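PDB 5M41: nigritoxine from Vibrio nigripulchritudo, which acts as a bacterial protein toxin against crustaceans and insects. Local coordinates for residues T679-V684 and F689-I694; L230-E235 and L254-D259; N525-S530 and G547-F552; A311-D316 and I329-A334. All blocks are in the same frame, centred on the assembly; numbering follows the deposited sequence.

In the fold
Followed from the N terminus, the four contacts come in series, each closing its own loop before the next opens, so none nests within or crosses another. Interaction 2 is first, folding the loop 230-235 back onto helix 253-264. Interaction 4 then lays helix 302-319 on strand 328-336 of an antiparallel sheet, nearest to the chain's centre. Interaction 3 sets strand 523-532 against helix 546-555, and interaction 1 closes the shortest loop, bringing 679-684 against the start of helix 688-704. Interactions 1 and 3 approach to about 5 Å between nearest atoms without touching, whereas interactions 2 and 3 lie on opposite sides of the chain's centre, their centres 53 Å apart.

Interaction 1 (T679-V684 and F689-I694); sequences TKMRKV and FALNNI
Met681 and Val684 meet Leu691 where a 3-10 segment that includes 680-684 packs against the start of the helix that follows it, 688-704. It is a small worked example of how one leucine methyl can meet two residues of the preceding turn. The contact across the segments is purely apolar, without a hydrogen bond. Its nearest approach joins CG1 of Val684 to CD1 of Leu691, 4.0 Å apart, the two side chains crossing at about a right angle. Leu691 reaches over because its CG stands opposite the backbone N (chi1 -165°), and CD1 is the branch that does the touching. Met681 adds a looser touch, the methyl CE lying 4.5 Å from Leu691 CD1, so one methyl group receives both partners. The three residues are buried, and Met681 also packs on Ile610 of helix 603-614 and on Val729 and Leu730 of helix 719-731, which places the turn among neighbouring helices.

The polar bonds do not cross between the segments. In the turn, Val684 N donates to Met681 O at 2.9 Å, the three-residue step of a 3-10 helix, which brings Met681 and Val684 round to serve the same leucine. On the helix, Asn693 OD1 is bonded to Asn578, while Asn693 ND2 gives a weak hydrogen bond to Phe689 O (3.0 Å) and sits 3.4 Å above the plane of the Phe689 ring, over its centre.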
loop_
_atom_site.group_PDB
_atom_site.type_symbol
_atom_site.label_atom_id
_atom_site.label_comp_id
_atom_site.label_asym_id
_atom_site.label_seq_id
_atom_site.Cartn_x
_atom_site.Cartn_y
_atom_site.Cartn_z
ATOM N N THR A 679 15.990 6.005 -22.587
ATOM C CA THR A 679 16.536 4.801 -23.203
ATOM C C THR A 679 16.944 3.782 -22.145
ATOM O O THR A 679 16.111 3.433 -21.314
ATOM C CB THR A 679 17.640 5.136 -24.227
ATOM O OG1 THR A 679 18.732 5.753 -23.548
ATOM C CG2 THR A 679 17.126 6.138 -25.220
ATOM N N LYS A 680 18.192 3.312 -22.137
ATOM C CA LYS A 680 18.560 2.231 -21.199
ATOM C C LYS A 680 18.516 2.619 -19.713
ATOM O O LYS A 680 18.527 1.746 -18.824
ATOM C CB LYS A 680 19.897 1.582 -21.570
ATOM C CG LYS A 680 19.956 0.998 -22.982
ATOM C CD LYS A 680 18.950 -0.128 -23.205
ATOM C CE LYS A 680 19.108 -0.698 -24.619
ATOM N NZ LYS A 680 17.770 -0.911 -25.221
ATOM N N MET A 681 18.458 3.916 -19.439
ATOM C CA MET A 681 18.266 4.409 -18.056
ATOM C C MET A 681 16.827 4.402 -17.541
ATOM O O MET A 681 16.601 4.723 -16.365
ATOM C CB MET A 681 18.782 5.845 -17.940
ATOM C CG MET A 681 20.077 6.003 -17.196
ATOM S SD MET A 681 20.365 7.765 -16.902
ATOM C CE MET A 681 19.598 7.955 -15.296
ATOM N N ARG A 682 15.853 4.057 -18.389
ATOM C CA ARG A 682 14.426 4.285 -18.060
ATOM C C ARG A 682 14.001 3.797 -16.675
ATOM O O ARG A 682 13.310 4.517 -15.949
ATOM C CB ARG A 682 13.477 3.718 -19.142
ATOM C CG ARG A 682 13.710 2.254 -19.474
ATOM C CD ARG A 682 12.852 1.760 -20.647
ATOM N NE ARG A 682 13.597 0.748 -21.399
ATOM C CZ ARG A 682 14.222 0.968 -22.555
ATOM N NH1 ARG A 682 14.160 2.161 -23.139
ATOM N NH2 ARG A 682 14.892 -0.017 -23.143
ATOM N N LYS A 683 14.443 2.601 -16.288
ATOM C CA LYS A 683 14.002 2.019 -15.010
ATOM C C LYS A 683 14.439 2.802 -13.769
ATOM O O LYS A 683 13.789 2.711 -12.729
ATOM C CB LYS A 683 14.431 0.563 -14.894
ATOM C CG LYS A 683 13.620 -0.378 -15.762
ATOM C CD LYS A 683 14.102 -1.802 -15.601
ATOM C CE LYS A 683 13.269 -2.750 -16.444
ATOM N NZ LYS A 683 13.844 -4.123 -16.384
ATOM N N VAL A 684 15.530 3.566 -13.877
ATOM C CA VAL A 684 16.009 4.408 -12.762
ATOM C C VAL A 684 14.884 5.363 -12.349
ATOM O O VAL A 684 14.707 5.664 -11.167
ATOM C CB VAL A 684 17.297 5.193 -13.137
ATOM C CG1 VAL A 684 17.799 6.052 -11.982
ATOM C CG2 VAL A 684 18.384 4.239 -13.594
ATOM N N PHE A 689 12.465 9.090 -5.811
ATOM C CA PHE A 689 13.151 9.576 -4.616
ATOM C C PHE A 689 14.668 9.566 -4.826
ATOM O O PHE A 689 15.346 10.571 -4.553
ATOM C CB PHE A 689 12.732 8.758 -3.391
ATOM C CG PHE A 689 13.330 9.248 -2.082
ATOM C CD1 PHE A 689 12.763 10.327 -1.401
ATOM C CD2 PHE A 689 14.447 8.611 -1.527
ATOM C CE1 PHE A 689 13.296 10.760 -0.180
ATOM C CE2 PHE A 689 14.983 9.042 -0.318
ATOM C CZ PHE A 689 14.401 10.115 0.357
ATOM N N ALA A 690 15.197 8.450 -5.328
ATOM C CA ALA A 690 16.610 8.338 -5.603
ATOM C C ALA A 690 17.038 9.329 -6.654
ATOM O O ALA A 690 17.978 10.088 -6.430
ATOM C CB ALA A 690 16.981 6.928 -6.030
ATOM N N LEU A 691 16.337 9.333 -7.795
ATOM C CA LEU A 691 16.699 10.221 -8.915
ATOM C C LEU A 691 16.655 11.723 -8.580
ATOM O O LEU A 691 17.575 12.457 -8.960
ATOM C CB LEU A 691 15.832 9.933 -10.152
ATOM C CG LEU A 691 16.303 10.509 -11.482
ATOM C CD1 LEU A 691 17.732 10.087 -11.805
ATOM C CD2 LEU A 691 15.370 10.067 -12.592
ATOM N N ASN A 692 15.589 12.176 -7.912
ATOM C CA ASN A 692 15.497 13.578 -7.439
ATOM C C ASN A 692 16.679 13.973 -6.522
ATOM O O ASN A 692 17.250 15.059 -6.660
ATOM C CB ASN A 692 14.178 13.821 -6.684
ATOM C CG ASN A 692 12.957 13.792 -7.604
ATOM O OD1 ASN A 692 13.082 13.811 -8.830
ATOM N ND2 ASN A 692 11.764 13.729 -7.012
ATOM N N ASN A 693 17.025 13.083 -5.582
ATOM C CA ASN A 693 18.167 13.311 -4.705
ATOM C C ASN A 693 19.513 13.333 -5.433
ATOM O O ASN A 693 20.385 14.099 -5.062
ATOM C CB ASN A 693 18.175 12.310 -3.553
ATOM C CG ASN A 693 17.242 12.720 -2.443
ATOM O OD1 ASN A 693 17.350 13.813 -1.915
ATOM N ND2 ASN A 693 16.329 11.842 -2.078
ATOM N N ILE A 694 19.676 12.504 -6.472
ATOM C CA ILE A 694 20.884 12.534 -7.303
ATOM C C ILE A 694 21.041 13.927 -7.932
ATOM O O ILE A 694 22.131 14.532 -7.912
ATOM C CB ILE A 694 20.820 11.460 -8.400
ATOM C CG1 ILE A 694 21.101 10.070 -7.821
ATOM C CG2 ILE A 694 21.743 11.790 -9.581
ATOM C CD1 ILE A 694 20.888 8.957 -8.823
#

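Interaction 2 (L230-E235 and L254-D259); sequences LEFTFE and LAKYFD
Phe232 and Tyr257 make the close-packed, buried half of this contact. The CZ corner of the Phe232 ring comes to 3.8 Å from Tyr257 CD1, and Tyr257 CB is equally near that corner. Relative to the Phe232 ring, Tyr257 CD1 lies over one face, displaced toward the rim. The two planes are inclined at 37° with centroids 5.2 Å apart, an oblique meeting that is neither a parallel stack nor a T-shape. Phe232 arrives there with CG anti to its backbone N (chi1 -178°), which extends the ring from the loop toward the helix. Both residues are buried, and Phe232 also touches Leu260 on the same helix and Ala211 on helix 206-215, while the Tyr257 hydroxyl is hydrogen-bonded to Ser210.

This is loop-on-helix packing through an aromatic pair: an irregular loop, running on from strand 229-230, meets helix 253-264 after an intervening excursion through helix 240-245. It illustrates how a loop without regular hydrogen bonding can still be packed on a helix through a buried ring.

The other half is exposed. Lys256 crosses the ring obliquely, and its methylene CE still packs closely, 3.7 Å from Phe232 CE1; the looseness lies at the end of the chain, which bends at chi3 (67°) to carry the ammonium group toward the loop backbone. A water completes the link there. Thr233 N donates to this water over 2.9 Å, and Lys256 NZ donates to the same water only weakly, over 3.2 Å.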
loop_
_atom_site.group_PDB
_atom_site.type_symbol
_atom_site.label_atom_id
_atom_site.label_comp_id
_atom_site.label_asym_id
_atom_site.label_seq_id
_atom_site.Cartn_x
_atom_site.Cartn_y
_atom_site.Cartn_z
ATOM N N LEU A 230 -17.233 -20.728 -11.967
ATOM C CA LEU A 230 -16.933 -19.952 -10.794
ATOM C C LEU A 230 -16.812 -20.848 -9.570
ATOM O O LEU A 230 -17.817 -21.277 -9.013
ATOM C CB LEU A 230 -18.030 -18.876 -10.596
ATOM C CG LEU A 230 -18.173 -17.808 -11.691
ATOM C CD1 LEU A 230 -19.444 -16.978 -11.458
ATOM C CD2 LEU A 230 -16.949 -16.899 -11.760
ATOM N N GLU A 231 -15.579 -21.117 -9.162
ATOM C CA GLU A 231 -15.309 -21.943 -7.991
ATOM C C GLU A 231 -15.773 -21.231 -6.724
ATOM O O GLU A 231 -15.595 -20.040 -6.598
ATOM C CB GLU A 231 -13.806 -22.202 -7.883
ATOM C CG GLU A 231 -13.431 -23.363 -6.960
ATOM C CD GLU A 231 -11.921 -23.469 -6.726
ATOM O OE1 GLU A 231 -11.470 -24.443 -6.084
ATOM O OE2 GLU A 231 -11.181 -22.572 -7.178
ATOM N N PHE A 232 -16.356 -21.973 -5.798
ATOM C CA PHE A 232 -16.779 -21.403 -4.535
ATOM C C PHE A 232 -16.898 -22.489 -3.469
ATOM O O PHE A 232 -17.464 -23.551 -3.724
ATOM C CB PHE A 232 -18.144 -20.718 -4.702
ATOM C CG PHE A 232 -18.647 -20.057 -3.444
ATOM C CD1 PHE A 232 -18.082 -18.867 -2.996
ATOM C CD2 PHE A 232 -19.667 -20.635 -2.706
ATOM C CE1 PHE A 232 -18.531 -18.258 -1.831
ATOM C CE2 PHE A 232 -20.122 -20.038 -1.536
ATOM C CZ PHE A 232 -19.547 -18.848 -1.100
ATOM N N THR A 233 -16.380 -22.203 -2.275
ATOM C CA THR A 233 -16.549 -23.082 -1.124
ATOM C C THR A 233 -17.175 -22.303 0.025
ATOM O O THR A 233 -17.083 -21.073 0.080
ATOM C CB THR A 233 -15.211 -23.667 -0.642
ATOM O OG1 THR A 233 -14.351 -22.584 -0.271
ATOM C CG2 THR A 233 -14.533 -24.460 -1.756
ATOM N N PHE A 234 -17.812 -23.040 0.929
ATOM C CA PHE A 234 -18.433 -22.495 2.132
ATOM C C PHE A 234 -17.464 -22.395 3.323
ATOM O O PHE A 234 -17.772 -21.766 4.336
ATOM C CB PHE A 234 -19.667 -23.341 2.518
ATOM C CG PHE A 234 -20.529 -22.704 3.586
ATOM C CD1 PHE A 234 -21.242 -21.525 3.321
ATOM C CD2 PHE A 234 -20.622 -23.273 4.868
ATOM C CE1 PHE A 234 -22.013 -20.922 4.310
ATOM C CE2 PHE A 234 -21.392 -22.671 5.868
ATOM C CZ PHE A 234 -22.098 -21.489 5.578
ATOM N N GLU A 235 -16.293 -23.003 3.212
ATOM C CA GLU A 235 -15.340 -23.018 4.320
ATOM C C GLU A 235 -14.958 -21.611 4.784
ATOM O O GLU A 235 -14.723 -20.713 3.969
ATOM C CB GLU A 235 -14.095 -23.825 3.947
ATOM C CG GLU A 235 -14.397 -25.313 3.805
ATOM C CD GLU A 235 -13.285 -26.102 3.136
ATOM O OE1 GLU A 235 -12.235 -25.510 2.796
ATOM O OE2 GLU A 235 -13.477 -27.327 2.947
ATOM N N LEU A 254 -19.055 -13.624 2.953
ATOM C CA LEU A 254 -20.295 -13.227 2.327
ATOM C C LEU A 254 -20.059 -12.192 1.207
ATOM O O LEU A 254 -20.687 -12.269 0.150
ATOM C CB LEU A 254 -21.255 -12.707 3.395
ATOM C CG LEU A 254 -22.632 -12.205 2.977
ATOM C CD1 LEU A 254 -23.394 -13.342 2.281
ATOM C CD2 LEU A 254 -23.397 -11.692 4.189
ATOM N N ALA A 255 -19.162 -11.223 1.414
ATOM C CA ALA A 255 -18.801 -10.345 0.285
ATOM C C ALA A 255 -18.242 -11.157 -0.912
ATOM O O ALA A 255 -18.532 -10.862 -2.097
ATOM C CB ALA A 255 -17.794 -9.291 0.719
ATOM N N LYS A 256 -17.448 -12.175 -0.620
ATOM C CA LYS A 256 -16.973 -13.064 -1.709
ATOM C C LYS A 256 -18.168 -13.717 -2.433
ATOM O O LYS A 256 -18.201 -13.789 -3.655
ATOM C CB LYS A 256 -15.990 -14.122 -1.193
ATOM C CG LYS A 256 -15.407 -15.015 -2.300
ATOM C CD LYS A 256 -14.412 -16.071 -1.787
ATOM C CE LYS A 256 -15.118 -17.100 -0.913
ATOM N NZ LYS A 256 -14.188 -17.863 -0.035
ATOM N N TYR A 257 -19.174 -14.148 -1.683
ATOM C CA TYR A 257 -20.342 -14.774 -2.310
ATOM C C TYR A 257 -21.129 -13.760 -3.172
ATOM O O TYR A 257 -21.482 -14.045 -4.320
ATOM C CB TYR A 257 -21.265 -15.437 -1.266
ATOM C CG TYR A 257 -22.441 -16.147 -1.921
ATOM C CD1 TYR A 257 -22.225 -17.021 -3.000
ATOM C CD2 TYR A 257 -23.769 -15.946 -1.478
ATOM C CE1 TYR A 257 -23.291 -17.676 -3.615
ATOM C CE2 TYR A 257 -24.835 -16.597 -2.098
ATOM C CZ TYR A 257 -24.582 -17.461 -3.161
ATOM O OH TYR A 257 -25.610 -18.111 -3.803
ATOM N N PHE A 258 -21.373 -12.567 -2.628
ATOM C CA PHE A 258 -22.008 -11.549 -3.426
ATOM C C PHE A 258 -21.217 -11.232 -4.690
ATOM O O PHE A 258 -21.807 -11.088 -5.750
ATOM C CB PHE A 258 -22.212 -10.280 -2.612
ATOM C CG PHE A 258 -23.475 -10.286 -1.799
ATOM C CD1 PHE A 258 -24.732 -10.314 -2.425
ATOM C CD2 PHE A 258 -23.415 -10.262 -0.407
ATOM C CE1 PHE A 258 -25.905 -10.305 -1.664
ATOM C CE2 PHE A 258 -24.580 -10.231 0.359
ATOM C CZ PHE A 258 -25.830 -10.248 -0.270
ATOM N N ASP A 259 -19.889 -11.145 -4.577
ATOM C CA ASP A 259 -19.039 -10.873 -5.744
ATOM C C ASP A 259 -19.224 -11.981 -6.802
ATOM O O ASP A 259 -19.239 -11.725 -8.007
ATOM C CB ASP A 259 -17.557 -10.847 -5.346
ATOM C CG ASP A 259 -17.158 -9.615 -4.533
ATOM O OD1 ASP A 259 -17.959 -8.656 -4.403
ATOM O OD2 ASP A 259 -16.015 -9.637 -3.986
HETATM O O HOH W 1 -14.554 -19.957 -2.411
#

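Interaction 3 (N525-S530 and G547-F552); sequences NRLQES and GEEFDF
Leu527 is the residue of strand 525-530 that meets helix 547-552, and the strand's alternation makes this plain. Before it, Arg526 turns its side chain away from the helix and is held by a salt bridge to Glu524. Leu527 itself points toward the helix, where its CD1 meets both Glu549 and Phe552, and its CD2 meets Phe552 alone. CD1 of Leu527 lies 3.8 Å from Glu549 CG and just as close to Glu549 CD, the two side chains crossing at about a right angle. Glu549 presents these carbons because its CG stands opposite the backbone N (chi1 -173°) and the chain runs extended beyond it. CD2 of Leu527 approaches Phe552 CE2 to 3.8 Å, meeting the ring obliquely. Glu549 and Phe552 are three residues, just under one turn, apart, which lets a single leucine touch both.

The backbone of Leu527 joins in as well. Its N donates to a water at 3.0 Å, and that water donates in turn to Glu549 OE1 at 2.9 Å. Further along, Gln528 is engaged with Arg512 and Glu529 with Arg541, both within the four-stranded antiparallel sheet; helix 546-555 follows edge strand 538-542 and packs back against strand 523-532.

Glu549 therefore works in two ways. Its carbons supply apolar surface to Leu527, while its carboxylate is divided between the water link through OE1 and a salt bridge from OE2 to Arg553. Those bonds probably fix the carboxylate's rotation, and the positive partner would be expected to favour its ionised form in this buried setting.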
loop_
_atom_site.group_PDB
_atom_site.type_symbol
_atom_site.label_atom_id
_atom_site.label_comp_id
_atom_site.label_asym_id
_atom_site.label_seq_id
_atom_site.Cartn_x
_atom_site.Cartn_y
_atom_site.Cartn_z
ATOM N N ASN A 525 37.882 9.821 6.642
ATOM C CA ASN A 525 36.772 10.594 7.213
ATOM C C ASN A 525 35.676 9.671 7.726
ATOM O O ASN A 525 35.380 8.649 7.107
ATOM C CB ASN A 525 36.216 11.588 6.187
ATOM C CG ASN A 525 37.277 12.552 5.673
ATOM O OD1 ASN A 525 37.688 13.473 6.374
ATOM N ND2 ASN A 525 37.729 12.340 4.447
ATOM N N ARG A 526 35.092 10.021 8.870
ATOM C CA ARG A 526 34.017 9.236 9.442
ATOM C C ARG A 526 33.064 10.116 10.187
ATOM O O ARG A 526 33.505 10.983 10.955
ATOM C CB ARG A 526 34.557 8.165 10.381
ATOM C CG ARG A 526 34.767 6.821 9.718
ATOM C CD ARG A 526 34.911 5.750 10.776
ATOM N NE ARG A 526 34.656 4.422 10.229
ATOM C CZ ARG A 526 35.549 3.437 10.196
ATOM N NH1 ARG A 526 36.770 3.616 10.692
ATOM N NH2 ARG A 526 35.213 2.264 9.673
ATOM N N LEU A 527 31.762 9.894 9.962
ATOM C CA LEU A 527 30.730 10.545 10.754
ATOM C C LEU A 527 30.687 9.869 12.132
ATOM O O LEU A 527 30.514 8.647 12.238
ATOM C CB LEU A 527 29.366 10.449 10.075
ATOM C CG LEU A 527 29.164 11.355 8.848
ATOM C CD1 LEU A 527 27.972 10.903 8.001
ATOM C CD2 LEU A 527 29.056 12.830 9.244
ATOM N N GLN A 528 30.849 10.658 13.190
ATOM C CA GLN A 528 30.939 10.066 14.519
ATOM C C GLN A 528 30.107 10.852 15.490
ATOM O O GLN A 528 29.926 12.059 15.335
ATOM C CB GLN A 528 32.396 9.986 14.975
ATOM C CG GLN A 528 33.192 8.892 14.283
ATOM C CD GLN A 528 34.597 8.717 14.850
ATOM O OE1 GLN A 528 35.370 9.667 14.930
ATOM N NE2 GLN A 528 34.940 7.488 15.210
ATOM N N GLU A 529 29.564 10.154 16.474
ATOM C CA GLU A 529 28.868 10.827 17.549
ATOM C C GLU A 529 29.815 10.981 18.763
ATOM O O GLU A 529 30.578 10.066 19.086
ATOM C CB GLU A 529 27.591 10.076 17.931
ATOM C CG GLU A 529 27.832 8.826 18.756
ATOM C CD GLU A 529 26.688 8.472 19.697
ATOM O OE1 GLU A 529 26.105 9.368 20.354
ATOM O OE2 GLU A 529 26.384 7.266 19.786
ATOM N N SER A 530 29.742 12.134 19.426
ATOM C CA SER A 530 30.516 12.387 20.647
ATOM C C SER A 530 29.681 12.072 21.883
ATOM O O SER A 530 28.457 12.219 21.865
ATOM C CB SER A 530 30.998 13.837 20.697
ATOM O OG SER A 530 29.886 14.718 20.708
ATOM N N GLY A 547 22.086 1.919 8.283
ATOM C CA GLY A 547 20.759 2.498 8.304
ATOM C C GLY A 547 20.701 3.830 9.013
ATOM O O GLY A 547 20.075 4.771 8.532
ATOM N N GLU A 548 21.358 3.924 10.169
ATOM C CA GLU A 548 21.340 5.168 10.922
ATOM C C GLU A 548 22.120 6.298 10.218
ATOM O O GLU A 548 21.653 7.444 10.200
ATOM C CB GLU A 548 21.850 4.937 12.351
ATOM C CG GLU A 548 21.347 5.964 13.347
ATOM C CD GLU A 548 21.972 5.809 14.735
ATOM O OE1 GLU A 548 22.408 4.696 15.099
ATOM O OE2 GLU A 548 22.028 6.815 15.465
ATOM N N GLU A 549 23.304 5.989 9.665
ATOM C CA GLU A 549 24.061 6.990 8.859
ATOM C C GLU A 549 23.227 7.454 7.660
ATOM O O GLU A 549 23.221 8.644 7.308
ATOM C CB GLU A 549 25.404 6.454 8.335
ATOM C CG GLU A 549 26.229 7.554 7.664
ATOM C CD GLU A 549 27.657 7.148 7.316
ATOM O OE1 GLU A 549 28.314 6.493 8.157
ATOM O OE2 GLU A 549 28.124 7.482 6.191
ATOM N N PHE A 550 22.534 6.506 7.036
ATOM C CA PHE A 550 21.688 6.823 5.874
ATOM C C PHE A 550 20.601 7.819 6.288
ATOM O O PHE A 550 20.393 8.825 5.625
ATOM C CB PHE A 550 21.081 5.542 5.265
ATOM C CG PHE A 550 20.187 5.790 4.068
ATOM C CD1 PHE A 550 20.725 5.974 2.804
ATOM C CD2 PHE A 550 18.799 5.822 4.218
ATOM C CE1 PHE A 550 19.903 6.173 1.700
ATOM C CE2 PHE A 550 17.973 6.024 3.119
ATOM C CZ PHE A 550 18.532 6.205 1.859
ATOM N N ASP A 551 19.929 7.544 7.404
ATOM C CA ASP A 551 18.889 8.434 7.900
ATOM C C ASP A 551 19.496 9.805 8.293
ATOM O O ASP A 551 18.947 10.867 7.961
ATOM C CB ASP A 551 18.157 7.759 9.066
ATOM C CG ASP A 551 17.086 8.635 9.683
ATOM O OD1 ASP A 551 16.124 9.018 8.992
ATOM O OD2 ASP A 551 17.193 8.939 10.882
ATOM N N PHE A 552 20.645 9.790 8.971
ATOM C CA PHE A 552 21.311 11.052 9.287
ATOM C C PHE A 552 21.611 11.850 8.022
ATOM O O PHE A 552 21.376 13.062 7.966
ATOM C CB PHE A 552 22.600 10.841 10.073
ATOM C CG PHE A 552 23.463 12.073 10.141
ATOM C CD1 PHE A 552 23.195 13.069 11.068
ATOM C CD2 PHE A 552 24.535 12.237 9.276
ATOM C CE1 PHE A 552 23.977 14.210 11.135
ATOM C CE2 PHE A 552 25.328 13.378 9.326
ATOM C CZ PHE A 552 25.049 14.366 10.262
HETATM O O HOH W 2 30.956 7.670 8.068
#

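Interaction 4 (A311-D316 and I329-A334); sequences AGLTAD and ISLSLA
Thr314 is turned so that its two branches serve different partners: with chi1 at -47°, CG2 lies opposite the backbone N, and OG1 lies opposite the carbonyl carbon. The methyl CG2 of Thr314 then comes to 4.0 Å from Ile329 CD1, and Thr314 OG1 rests 3.8 Å from Leu331 CD2. Ile329 extends toward the helix with CG1 in the position between its backbone N and carbonyl carbon (chi1 61°), and the chain continues extended from there to deliver CD1. Across the contact, Thr314 passes both strand side chains at a slant.

Here helix 302-319 lies on one face of an antiparallel sheet, against strand 328-336, a helix-on-sheet layer in which residues two apart along the strand, Ile329 and Leu331, offer their side chains to the same helix. The short axes run roughly antiparallel, at 150°, and come within 10.3 Å of each other, the separation familiar from helices packed on sheets. Strands 340-348 and 366-370 flank strand 328-336, and helix 373-382 lies on the same layer, its Ile377 touching Thr314 and its Leu376 and Phe380 touching Leu331.

A second, looser apolar touch comes from Leu313, whose CD2 is 4.4 Å from Leu331 CD1; Leu345 on the neighbouring strand packs against both leucines. The Thr314 hydroxyl makes no hydrogen bond to the strand, and its OG1 is bonded instead to the carbonyl oxygen of Ala310, one turn back on its own helix.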
loop_
_atom_site.group_PDB
_atom_site.type_symbol
_atom_site.label_atom_id
_atom_site.label_comp_id
_atom_site.label_asym_id
_atom_site.label_seq_id
_atom_site.Cartn_x
_atom_site.Cartn_y
_atom_site.Cartn_z
ATOM N N ALA A 311 -2.589 -1.752 15.167
ATOM C CA ALA A 311 -3.819 -2.089 15.897
ATOM C C ALA A 311 -4.084 -1.009 16.933
ATOM O O ALA A 311 -5.243 -0.591 17.132
ATOM C CB ALA A 311 -3.702 -3.447 16.571
ATOM N N GLY A 312 -3.000 -0.549 17.567
ATOM C CA GLY A 312 -3.055 0.550 18.544
ATOM C C GLY A 312 -3.605 1.829 17.936
ATOM O O GLY A 312 -4.476 2.485 18.519
ATOM N N LEU A 313 -3.117 2.171 16.747
ATOM C CA LEU A 313 -3.588 3.370 16.059
ATOM C C LEU A 313 -5.082 3.285 15.749
ATOM O O LEU A 313 -5.814 4.266 15.906
ATOM C CB LEU A 313 -2.801 3.584 14.763
ATOM C CG LEU A 313 -3.044 4.860 13.949
ATOM C CD1 LEU A 313 -2.421 6.076 14.635
ATOM C CD2 LEU A 313 -2.449 4.668 12.561
ATOM N N THR A 314 -5.537 2.121 15.298
ATOM C CA THR A 314 -6.959 1.955 14.982
ATOM C C THR A 314 -7.825 2.051 16.246
ATOM O O THR A 314 -8.906 2.670 16.229
ATOM C CB THR A 314 -7.229 0.629 14.233
ATOM O OG1 THR A 314 -6.279 0.473 13.170
ATOM C CG2 THR A 314 -8.617 0.625 13.644
ATOM N N ALA A 315 -7.353 1.434 17.334
ATOM C CA ALA A 315 -8.080 1.436 18.610
ATOM C C ALA A 315 -8.227 2.866 19.117
ATOM O O ALA A 315 -9.318 3.269 19.503
ATOM C CB ALA A 315 -7.390 0.543 19.637
ATOM N N ASP A 316 -7.151 3.647 19.061
ATOM C CA ASP A 316 -7.206 5.033 19.565
ATOM C C ASP A 316 -8.192 5.890 18.781
ATOM O O ASP A 316 -8.888 6.716 19.369
ATOM C CB ASP A 316 -5.833 5.702 19.581
ATOM C CG ASP A 316 -4.840 4.992 20.478
ATOM O OD1 ASP A 316 -5.242 4.129 21.292
ATOM O OD2 ASP A 316 -3.636 5.296 20.355
ATOM N N ILE A 329 -12.627 2.643 6.627
ATOM C CA ILE A 329 -11.349 3.288 6.759
ATOM C C ILE A 329 -10.302 2.523 5.949
ATOM O O ILE A 329 -10.479 1.339 5.646
ATOM C CB ILE A 329 -10.913 3.448 8.241
ATOM C CG1 ILE A 329 -10.776 2.108 8.945
ATOM C CG2 ILE A 329 -11.898 4.330 9.024
ATOM C CD1 ILE A 329 -9.969 2.200 10.236
ATOM N N SER A 330 -9.242 3.219 5.571
ATOM C CA SER A 330 -8.096 2.597 4.969
ATOM C C SER A 330 -6.986 2.735 5.999
ATOM O O SER A 330 -6.600 3.862 6.350
ATOM C CB SER A 330 -7.715 3.324 3.685
ATOM O OG SER A 330 -6.444 2.889 3.215
ATOM N N LEU A 331 -6.510 1.611 6.521
ATOM C CA LEU A 331 -5.303 1.644 7.319
ATOM C C LEU A 331 -4.135 1.422 6.364
ATOM O O LEU A 331 -3.933 0.306 5.852
ATOM C CB LEU A 331 -5.346 0.611 8.450
ATOM C CG LEU A 331 -4.050 0.186 9.158
ATOM C CD1 LEU A 331 -3.358 1.344 9.857
ATOM C CD2 LEU A 331 -4.364 -0.910 10.160
ATOM N N SER A 332 -3.384 2.488 6.110
ATOM C CA SER A 332 -2.246 2.435 5.199
ATOM C C SER A 332 -0.996 2.070 5.958
ATOM O O SER A 332 -0.701 2.671 6.974
ATOM C CB SER A 332 -2.006 3.796 4.523
ATOM O OG SER A 332 -3.024 4.096 3.583
ATOM N N LEU A 333 -0.262 1.087 5.454
ATOM C CA LEU A 333 1.052 0.783 5.966
ATOM C C LEU A 333 1.976 1.041 4.800
ATOM O O LEU A 333 2.000 0.281 3.816
ATOM C CB LEU A 333 1.101 -0.660 6.453
ATOM C CG LEU A 333 0.113 -0.983 7.584
ATOM C CD1 LEU A 333 -0.001 -2.482 7.767
ATOM C CD2 LEU A 333 0.543 -0.316 8.888
ATOM N N ALA A 334 2.693 2.156 4.887
ATOM C CA ALA A 334 3.485 2.659 3.776
ATOM C C ALA A 334 4.936 2.652 4.161
ATOM O O ALA A 334 5.305 3.219 5.180
ATOM C CB ALA A 334 3.054 4.069 3.410
#